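Local coordinates for lipase (Penicillium expansum, PDB 3G7N), which hydrolyses triacylglycerols and related acylglycerol lipids, releasing free fatty acids, as a secreted alkaline lipase, at residues A[83-88]-A[106-111]; A[123-128]-A[151-156]; A[92-97]-A[164-169]. One frame throughout, in Å; residues are numbered along the deposited sequence. Where two conformers were deposited one is given.

Contact 1: A[83-88]-A[106-111]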
# COMPACT_ATOMS: atom_id res chain seq x y z
N GLU A 83 -14.30 -11.76 1.56
CA GLU A 83 -14.29 -12.67 2.70
C GLU A 83 -12.82 -12.96 3.04
O GLU A 83 -12.09 -13.48 2.20
CB GLU A 83 -15.03 -13.96 2.35
CG GLU A 83 -14.99 -15.02 3.44
CD GLU A 83 -16.16 -16.00 3.35
OE1 GLU A 83 -16.68 -16.21 2.24
OE2 GLU A 83 -16.54 -16.56 4.41
N LEU A 84 -12.43 -12.66 4.27
CA LEU A 84 -11.06 -12.90 4.73
C LEU A 84 -11.09 -13.36 6.19
O LEU A 84 -11.75 -12.74 7.03
CB LEU A 84 -10.24 -11.61 4.63
CG LEU A 84 -10.03 -11.03 3.22
CD1 LEU A 84 -9.41 -9.63 3.31
CD2 LEU A 84 -9.19 -11.94 2.34
N SER A 85 -10.20 -14.28 6.54
CA SER A 85 -10.17 -14.75 7.93
C SER A 85 -9.84 -13.61 8.89
O SER A 85 -8.93 -12.80 8.64
CB SER A 85 -9.21 -15.92 8.08
OG SER A 85 -7.86 -15.52 7.87
N GLY A 86 -10.57 -13.56 9.99
CA GLY A 86 -10.32 -12.60 11.05
C GLY A 86 -10.88 -11.23 10.76
O GLY A 86 -10.75 -10.33 11.57
N VAL A 87 -11.49 -11.08 9.58
CA VAL A 87 -12.09 -9.80 9.20
C VAL A 87 -13.62 -9.93 9.15
O VAL A 87 -14.14 -10.88 8.57
CB VAL A 87 -11.61 -9.33 7.80
CG1 VAL A 87 -12.23 -7.99 7.45
CG2 VAL A 87 -10.08 -9.27 7.77
N THR A 88 -14.31 -8.99 9.77
CA THR A 88 -15.77 -8.95 9.69
C THR A 88 -16.20 -7.73 8.87
O THR A 88 -16.22 -6.61 9.35
CB THR A 88 -16.42 -8.92 11.08
OG1 THR A 88 -15.98 -10.06 11.83
CG2 THR A 88 -17.94 -8.97 10.95
N VAL A 106 -2.93 -14.81 -0.49
CA VAL A 106 -1.76 -14.72 0.39
C VAL A 106 -2.12 -14.34 1.81
O VAL A 106 -1.26 -14.40 2.70
CB VAL A 106 -0.70 -13.73 -0.15
CG1 VAL A 106 -0.14 -14.21 -1.50
CG2 VAL A 106 -1.28 -12.31 -0.28
N HIS A 107 -3.39 -14.01 2.05
CA HIS A 107 -3.84 -13.47 3.32
C HIS A 107 -3.43 -14.36 4.50
O HIS A 107 -2.89 -13.88 5.49
CB HIS A 107 -5.36 -13.30 3.29
CG HIS A 107 -5.94 -12.77 4.56
ND1 HIS A 107 -6.59 -13.57 5.49
CD2 HIS A 107 -6.10 -11.50 4.99
CE1 HIS A 107 -7.05 -12.81 6.47
NE2 HIS A 107 -6.79 -11.55 6.17
N ASP A 108 -3.82 -15.63 4.45
CA ASP A 108 -3.61 -16.49 5.62
C ASP A 108 -2.11 -16.72 5.89
O ASP A 108 -1.70 -16.72 7.05
CB ASP A 108 -4.31 -17.85 5.46
CG ASP A 108 -5.82 -17.75 5.61
OD1 ASP A 108 -6.29 -16.91 6.40
OD2 ASP A 108 -6.49 -18.74 5.23
N THR A 109 -1.32 -16.84 4.83
CA THR A 109 0.12 -16.95 4.98
C THR A 109 0.71 -15.72 5.67
O THR A 109 1.52 -15.85 6.58
CB THR A 109 0.79 -17.16 3.62
OG1 THR A 109 0.24 -18.34 3.01
CG2 THR A 109 2.29 -17.35 3.78
N ILE A 110 0.28 -14.53 5.25
CA ILE A 110 0.79 -13.30 5.83
C ILE A 110 0.34 -13.17 7.29
O ILE A 110 1.17 -12.88 8.16
CB ILE A 110 0.35 -12.09 4.99
CG1 ILE A 110 1.07 -12.11 3.65
CG2 ILE A 110 0.62 -10.81 5.74
CD1 ILE A 110 0.57 -11.10 2.63
N ILE A 111 -0.95 -13.36 7.57
CA ILE A 111 -1.42 -13.27 8.95
C ILE A 111 -0.68 -14.25 9.87
O ILE A 111 -0.30 -13.90 10.98
CB ILE A 111 -2.96 -13.48 9.03
CG1 ILE A 111 -3.71 -12.41 8.23
CG2 ILE A 111 -3.42 -13.46 10.48
CD1 ILE A 111 -3.42 -10.98 8.63
O HOH W 1 -8.97 -16.11 4.50
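A chi1 of 179° swings the imidazole of His107 away from its own backbone N and out from helix 97-120 to the loop 83-88, while Ser85, its OG set between the backbone N and the carbonyl carbon (chi1 67°), turns its hydroxyl to the same helix. That hydroxyl gives its hydrogen to Asp108: OG of Ser85 lies 2.6 Å from OD1 of Asp108 and meets the carboxylate oxygen nearly end-on. A water adds a second, looser link, accepting from the backbone N of Ser85 at 3.0 Å and donating weakly to OD1 of Asp108. The same oxygen also takes a weak bond from ND1 of His107, which ties the ring to the next residue of its own helix. Loop 83-88 follows strand 79-80 and makes a type II beta turn from Leu84 to Val87, with Gly86 at positive phi; in this alpha/beta-hydrolase fold the turn packs beside helices 97-120 and 133-148. CB of Leu84 sits over one face of the imidazole in a CH-pi contact, 3.9 Å from the ring centroid, and CG1 of Ile111 lies over the opposite face, toward the rim. Replacing His107 by alanine would probably leave Leu84 and Ile111 without the ring between them and cost Asp108 its weak bond from ND1. Trp103 meets the imidazole at a steep angle, and Asn148 hydrogen-bonds to the backbone O of Ser85.

Contact 2: A[123-128]-A[151-156]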
# COMPACT_ATOMS: atom_id res chain seq x y z
N ASP A 123 6.68 -6.11 21.43
CA ASP A 123 6.64 -4.66 21.55
C ASP A 123 6.66 -3.91 20.21
O ASP A 123 6.58 -2.69 20.18
CB ASP A 123 7.79 -4.16 22.43
CG ASP A 123 9.15 -4.54 21.86
OD1 ASP A 123 9.38 -5.75 21.53
OD2 ASP A 123 10.04 -3.66 21.83
N TYR A 124 6.81 -4.65 19.11
CA TYR A 124 6.88 -4.01 17.80
C TYR A 124 5.50 -3.62 17.30
O TYR A 124 4.50 -4.21 17.66
CB TYR A 124 7.55 -4.95 16.80
CG TYR A 124 9.06 -5.03 16.91
CD1 TYR A 124 9.73 -4.70 18.10
CD2 TYR A 124 9.82 -5.53 15.87
CE1 TYR A 124 11.10 -4.91 18.22
CE2 TYR A 124 11.17 -5.70 15.97
CZ TYR A 124 11.82 -5.35 17.13
OH TYR A 124 13.19 -5.53 17.25
N THR A 125 5.44 -2.54 16.51
CA THR A 125 4.18 -2.14 15.87
C THR A 125 4.16 -2.71 14.44
O THR A 125 5.12 -3.37 14.01
CB THR A 125 4.06 -0.60 15.84
OG1 THR A 125 5.15 -0.05 15.10
CG2 THR A 125 4.08 -0.04 17.29
N LEU A 126 3.06 -2.48 13.72
CA LEU A 126 2.85 -3.08 12.39
C LEU A 126 2.96 -2.01 11.31
O LEU A 126 2.53 -0.87 11.47
CB LEU A 126 1.48 -3.75 12.31
CG LEU A 126 1.21 -4.80 13.38
CD1 LEU A 126 -0.17 -5.42 13.14
CD2 LEU A 126 2.29 -5.88 13.38
N GLU A 127 3.44 -2.44 10.14
CA GLU A 127 3.39 -1.59 8.97
C GLU A 127 3.16 -2.41 7.72
O GLU A 127 3.55 -3.58 7.63
CB GLU A 127 4.65 -0.74 8.84
CG GLU A 127 5.90 -1.50 8.57
CD GLU A 127 7.12 -0.59 8.43
OE1 GLU A 127 6.96 0.54 7.89
OE2 GLU A 127 8.24 -1.02 8.75
N ALA A 128 2.51 -1.79 6.74
CA ALA A 128 2.29 -2.41 5.42
C ALA A 128 2.60 -1.38 4.37
O ALA A 128 2.34 -0.19 4.57
CB ALA A 128 0.85 -2.85 5.30
N ASP A 151 -4.87 -4.94 18.86
CA ASP A 151 -4.07 -4.36 19.93
C ASP A 151 -2.71 -3.84 19.49
O ASP A 151 -1.87 -3.52 20.33
CB ASP A 151 -3.90 -5.38 21.07
CG ASP A 151 -3.19 -6.64 20.63
OD1 ASP A 151 -3.04 -6.85 19.41
OD2 ASP A 151 -2.89 -7.48 21.51
N LYS A 152 -2.49 -3.72 18.17
CA LYS A 152 -1.20 -3.23 17.67
C LYS A 152 -1.38 -1.91 16.95
O LYS A 152 -2.29 -1.76 16.13
CB LYS A 152 -0.60 -4.24 16.70
CG LYS A 152 -0.28 -5.59 17.32
CD LYS A 152 0.81 -5.51 18.39
CE LYS A 152 0.87 -6.82 19.18
NZ LYS A 152 2.04 -6.82 20.09
N SER A 153 -0.50 -0.96 17.22
CA SER A 153 -0.39 0.23 16.38
C SER A 153 -0.05 -0.19 14.96
O SER A 153 0.50 -1.27 14.73
CB SER A 153 0.69 1.15 16.92
OG SER A 153 0.59 2.44 16.35
N LEU A 154 -0.56 0.58 13.99
CA LEU A 154 -0.48 0.17 12.58
C LEU A 154 -0.38 1.43 11.72
O LEU A 154 -1.17 2.38 11.88
CB LEU A 154 -1.73 -0.62 12.19
CG LEU A 154 -1.96 -0.86 10.69
CD1 LEU A 154 -0.85 -1.72 10.11
CD2 LEU A 154 -3.30 -1.50 10.50
N VAL A 155 0.58 1.43 10.81
CA VAL A 155 0.66 2.45 9.75
C VAL A 155 0.90 1.76 8.42
O VAL A 155 1.76 0.87 8.31
CB VAL A 155 1.81 3.43 10.01
CG1 VAL A 155 1.86 4.50 8.89
CG2 VAL A 155 1.66 4.09 11.39
N SER A 156 0.08 2.11 7.44
CA SER A 156 0.20 1.52 6.12
C SER A 156 0.43 2.62 5.10
O SER A 156 -0.24 3.68 5.15
CB SER A 156 -1.08 0.75 5.77
OG SER A 156 -1.33 -0.30 6.72
O HOH W 2 4.22 -6.93 18.29
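Strands 125-128 and 154-156 run parallel, their axes 4.7 Å apart at closest and 13° from alignment. Backbone hydrogen bonds join them from Leu126 N to Ser153 O (3.0 Å), from Val155 N to Leu126 O and from Ala128 N to Val155 O. Leu126, Leu154, Ala128 and Ser156 share one face of the sheet. Here CD1 of Leu154 lies 3.8 Å from CB of Leu126, and helix 133-148 packs on Leu154 and Ala128. With CG anti to the carbonyl carbon (chi1 -55°), Leu126 brings CD1 across CB of Lys152 at 3.8 Å. The lysine chain bends at chi2 and then runs on beside the start of the other strand, where a water accepts from NZ of Lys152 and donates to the backbone O of Tyr124. OG of Ser156, 3.6 Å from CB of Ala128, is hydrogen-bonded to His142. On the face shared with Val155, the carboxylate of Glu127 turns away to a salt bridge with Arg13 and a hydrogen bond with Thr57. These neighbouring strands, linked through helix 133-148, form a classic beta-alpha-beta crossover of the alpha/beta-hydrolase sheet.

Contact 3: A[92-97]-A[164-169]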
# COMPACT_ATOMS: atom_id res chain seq x y z
N ASP A 92 -22.58 -4.29 3.11
CA ASP A 92 -22.58 -3.46 1.90
C ASP A 92 -21.20 -3.24 1.28
O ASP A 92 -21.09 -2.71 0.18
CB ASP A 92 -23.31 -2.13 2.12
CG ASP A 92 -22.75 -1.32 3.28
OD1 ASP A 92 -22.06 -1.90 4.16
OD2 ASP A 92 -23.08 -0.12 3.37
N VAL A 93 -20.15 -3.74 1.93
CA VAL A 93 -18.78 -3.52 1.45
C VAL A 93 -18.55 -4.35 0.21
O VAL A 93 -18.82 -5.55 0.19
CB VAL A 93 -17.74 -3.92 2.53
CG1 VAL A 93 -16.33 -4.05 1.92
CG2 VAL A 93 -17.71 -2.89 3.61
N LYS A 94 -18.04 -3.71 -0.83
CA LYS A 94 -17.65 -4.44 -2.03
C LYS A 94 -16.25 -3.99 -2.46
O LYS A 94 -15.95 -2.80 -2.41
CB LYS A 94 -18.63 -4.15 -3.18
CG LYS A 94 -20.08 -4.54 -2.91
CD LYS A 94 -20.23 -6.05 -2.83
CE LYS A 94 -21.68 -6.44 -2.54
NZ LYS A 94 -22.58 -6.10 -3.68
N ILE A 95 -15.47 -4.94 -2.95
CA ILE A 95 -14.10 -4.68 -3.39
C ILE A 95 -13.93 -5.32 -4.76
O ILE A 95 -14.55 -6.35 -5.06
CB ILE A 95 -13.07 -5.32 -2.40
CG1 ILE A 95 -13.25 -4.74 -0.99
CG2 ILE A 95 -11.65 -5.13 -2.89
CD1 ILE A 95 -12.37 -5.42 0.07
N MET A 96 -13.08 -4.74 -5.59
CA MET A 96 -12.87 -5.31 -6.90
C MET A 96 -12.19 -6.67 -6.81
O MET A 96 -11.24 -6.87 -6.03
CB MET A 96 -12.09 -4.34 -7.78
CG MET A 96 -10.71 -3.94 -7.25
SD MET A 96 -9.92 -2.62 -8.23
CE MET A 96 -9.28 -3.59 -9.58
N ARG A 97 -12.61 -7.61 -7.66
CA ARG A 97 -12.06 -8.95 -7.63
C ARG A 97 -10.56 -8.93 -7.93
O ARG A 97 -9.80 -9.75 -7.43
CB ARG A 97 -12.80 -9.86 -8.62
CG ARG A 97 -12.33 -11.31 -8.54
CD ARG A 97 -13.03 -12.21 -9.56
NE ARG A 97 -14.43 -12.41 -9.25
CZ ARG A 97 -15.43 -12.02 -10.04
NH1 ARG A 97 -15.18 -11.36 -11.17
NH2 ARG A 97 -16.68 -12.29 -9.71
N ILE A 164 -10.10 0.75 -4.71
CA ILE A 164 -10.42 -0.66 -4.93
C ILE A 164 -11.83 -1.09 -4.58
O ILE A 164 -12.14 -2.28 -4.65
CB ILE A 164 -9.43 -1.62 -4.22
CG1 ILE A 164 -9.54 -1.54 -2.70
CG2 ILE A 164 -7.98 -1.28 -4.63
CD1 ILE A 164 -8.85 -2.72 -1.99
N GLY A 165 -12.67 -0.16 -4.15
CA GLY A 165 -14.01 -0.58 -3.74
C GLY A 165 -15.00 0.55 -3.72
O GLY A 165 -14.70 1.70 -4.07
N ASN A 166 -16.17 0.24 -3.15
CA ASN A 166 -17.27 1.19 -3.11
C ASN A 166 -17.20 2.08 -1.88
O ASN A 166 -16.24 2.02 -1.11
CB ASN A 166 -18.62 0.49 -3.22
CG ASN A 166 -18.91 -0.47 -2.06
OD1 ASN A 166 -18.12 -0.60 -1.11
ND2 ASN A 166 -20.07 -1.11 -2.11
N GLN A 167 -18.17 2.98 -1.71
CA GLN A 167 -18.12 3.89 -0.58
C GLN A 167 -18.15 3.15 0.76
O GLN A 167 -17.49 3.56 1.71
CB GLN A 167 -19.25 4.91 -0.64
CG GLN A 167 -19.15 6.00 0.43
CD GLN A 167 -18.00 6.96 0.19
OE1 GLN A 167 -17.91 7.58 -0.87
NE2 GLN A 167 -17.08 7.03 1.14
N ALA A 168 -18.89 2.06 0.82
CA ALA A 168 -18.96 1.29 2.07
C ALA A 168 -17.58 0.71 2.40
O ALA A 168 -17.15 0.73 3.55
CB ALA A 168 -20.01 0.20 1.98
N TRP A 169 -16.84 0.29 1.37
CA TRP A 169 -15.46 -0.17 1.55
C TRP A 169 -14.59 0.94 2.11
O TRP A 169 -13.91 0.76 3.13
CB TRP A 169 -14.88 -0.65 0.21
CG TRP A 169 -13.39 -0.54 0.15
CD1 TRP A 169 -12.67 0.38 -0.54
CD2 TRP A 169 -12.45 -1.30 0.93
NE1 TRP A 169 -11.33 0.22 -0.28
CE2 TRP A 169 -11.17 -0.81 0.60
CE3 TRP A 169 -12.57 -2.35 1.83
CZ2 TRP A 169 -10.01 -1.31 1.21
CZ3 TRP A 169 -11.43 -2.82 2.46
CH2 TRP A 169 -10.16 -2.34 2.10
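OD1 of Asn166 is gripped by two backbone N-H groups that reach it from opposite faces of the amide plane: Lys94 N from across the contact at 3.1 Å, standing well above that plane, and Trp169 N from the first turn of its own helix at 2.9 Å. The other end of the amide is held too, since ND2 of Asn166 donates to Asp92 O at 3.0 Å, almost straight (169°) and in the amide plane. Three bonds therefore fix the rotation of this side chain, whose CG sits between the backbone N and the carbonyl carbon (chi1 63°). Asn166 is the N-cap of helix 167-175, and its bond to Trp169 N is the capping bond, so the same residue starts the helix and joins it to the chain leading into strand 95-96. Alongside, Asn166 N donates to Lys94 O, and Met96 N to Ile164 O at 2.8 Å; these flank the single bridge of Ile95 with Gly165. Gly165 has no side chain, which lets the backbones come this close; a CB there would run into Lys94 O. Ile95 lays CG1 over one face of the indole of Trp169, with CD1 3.5 Å from CE3 of that ring, while its CG2 packs beside CD1 of Ile164. Val93 CG1 comes to the edge of the indole, and Ile140 and Val143 of helix 133-148 pack against the Trp169 side chain.

Overall arrangement
All three contacts fall within the class 3 lipase region, around helix 133-148, which touches each of them. Strand 95-96 of contact 3 leads directly into helix 97-120, which carries one side of contact 1; their centres lie about 17 Å apart. Both segments of contact 1 precede those of contact 2 in the sequence, with about 16 Å between centres and about 8 Å between nearest atoms. Contacts 2 and 3 are more widely separated, at about 24 Å between centres. In contact 3 the side chain of Ile164 lies about 11 Å from that of the nucleophile Ser132 and about 12 Å from that of His241. Contacts 1 and 2 both lie away from the catalytic residues, although strand 125-131 leads on to Ser132.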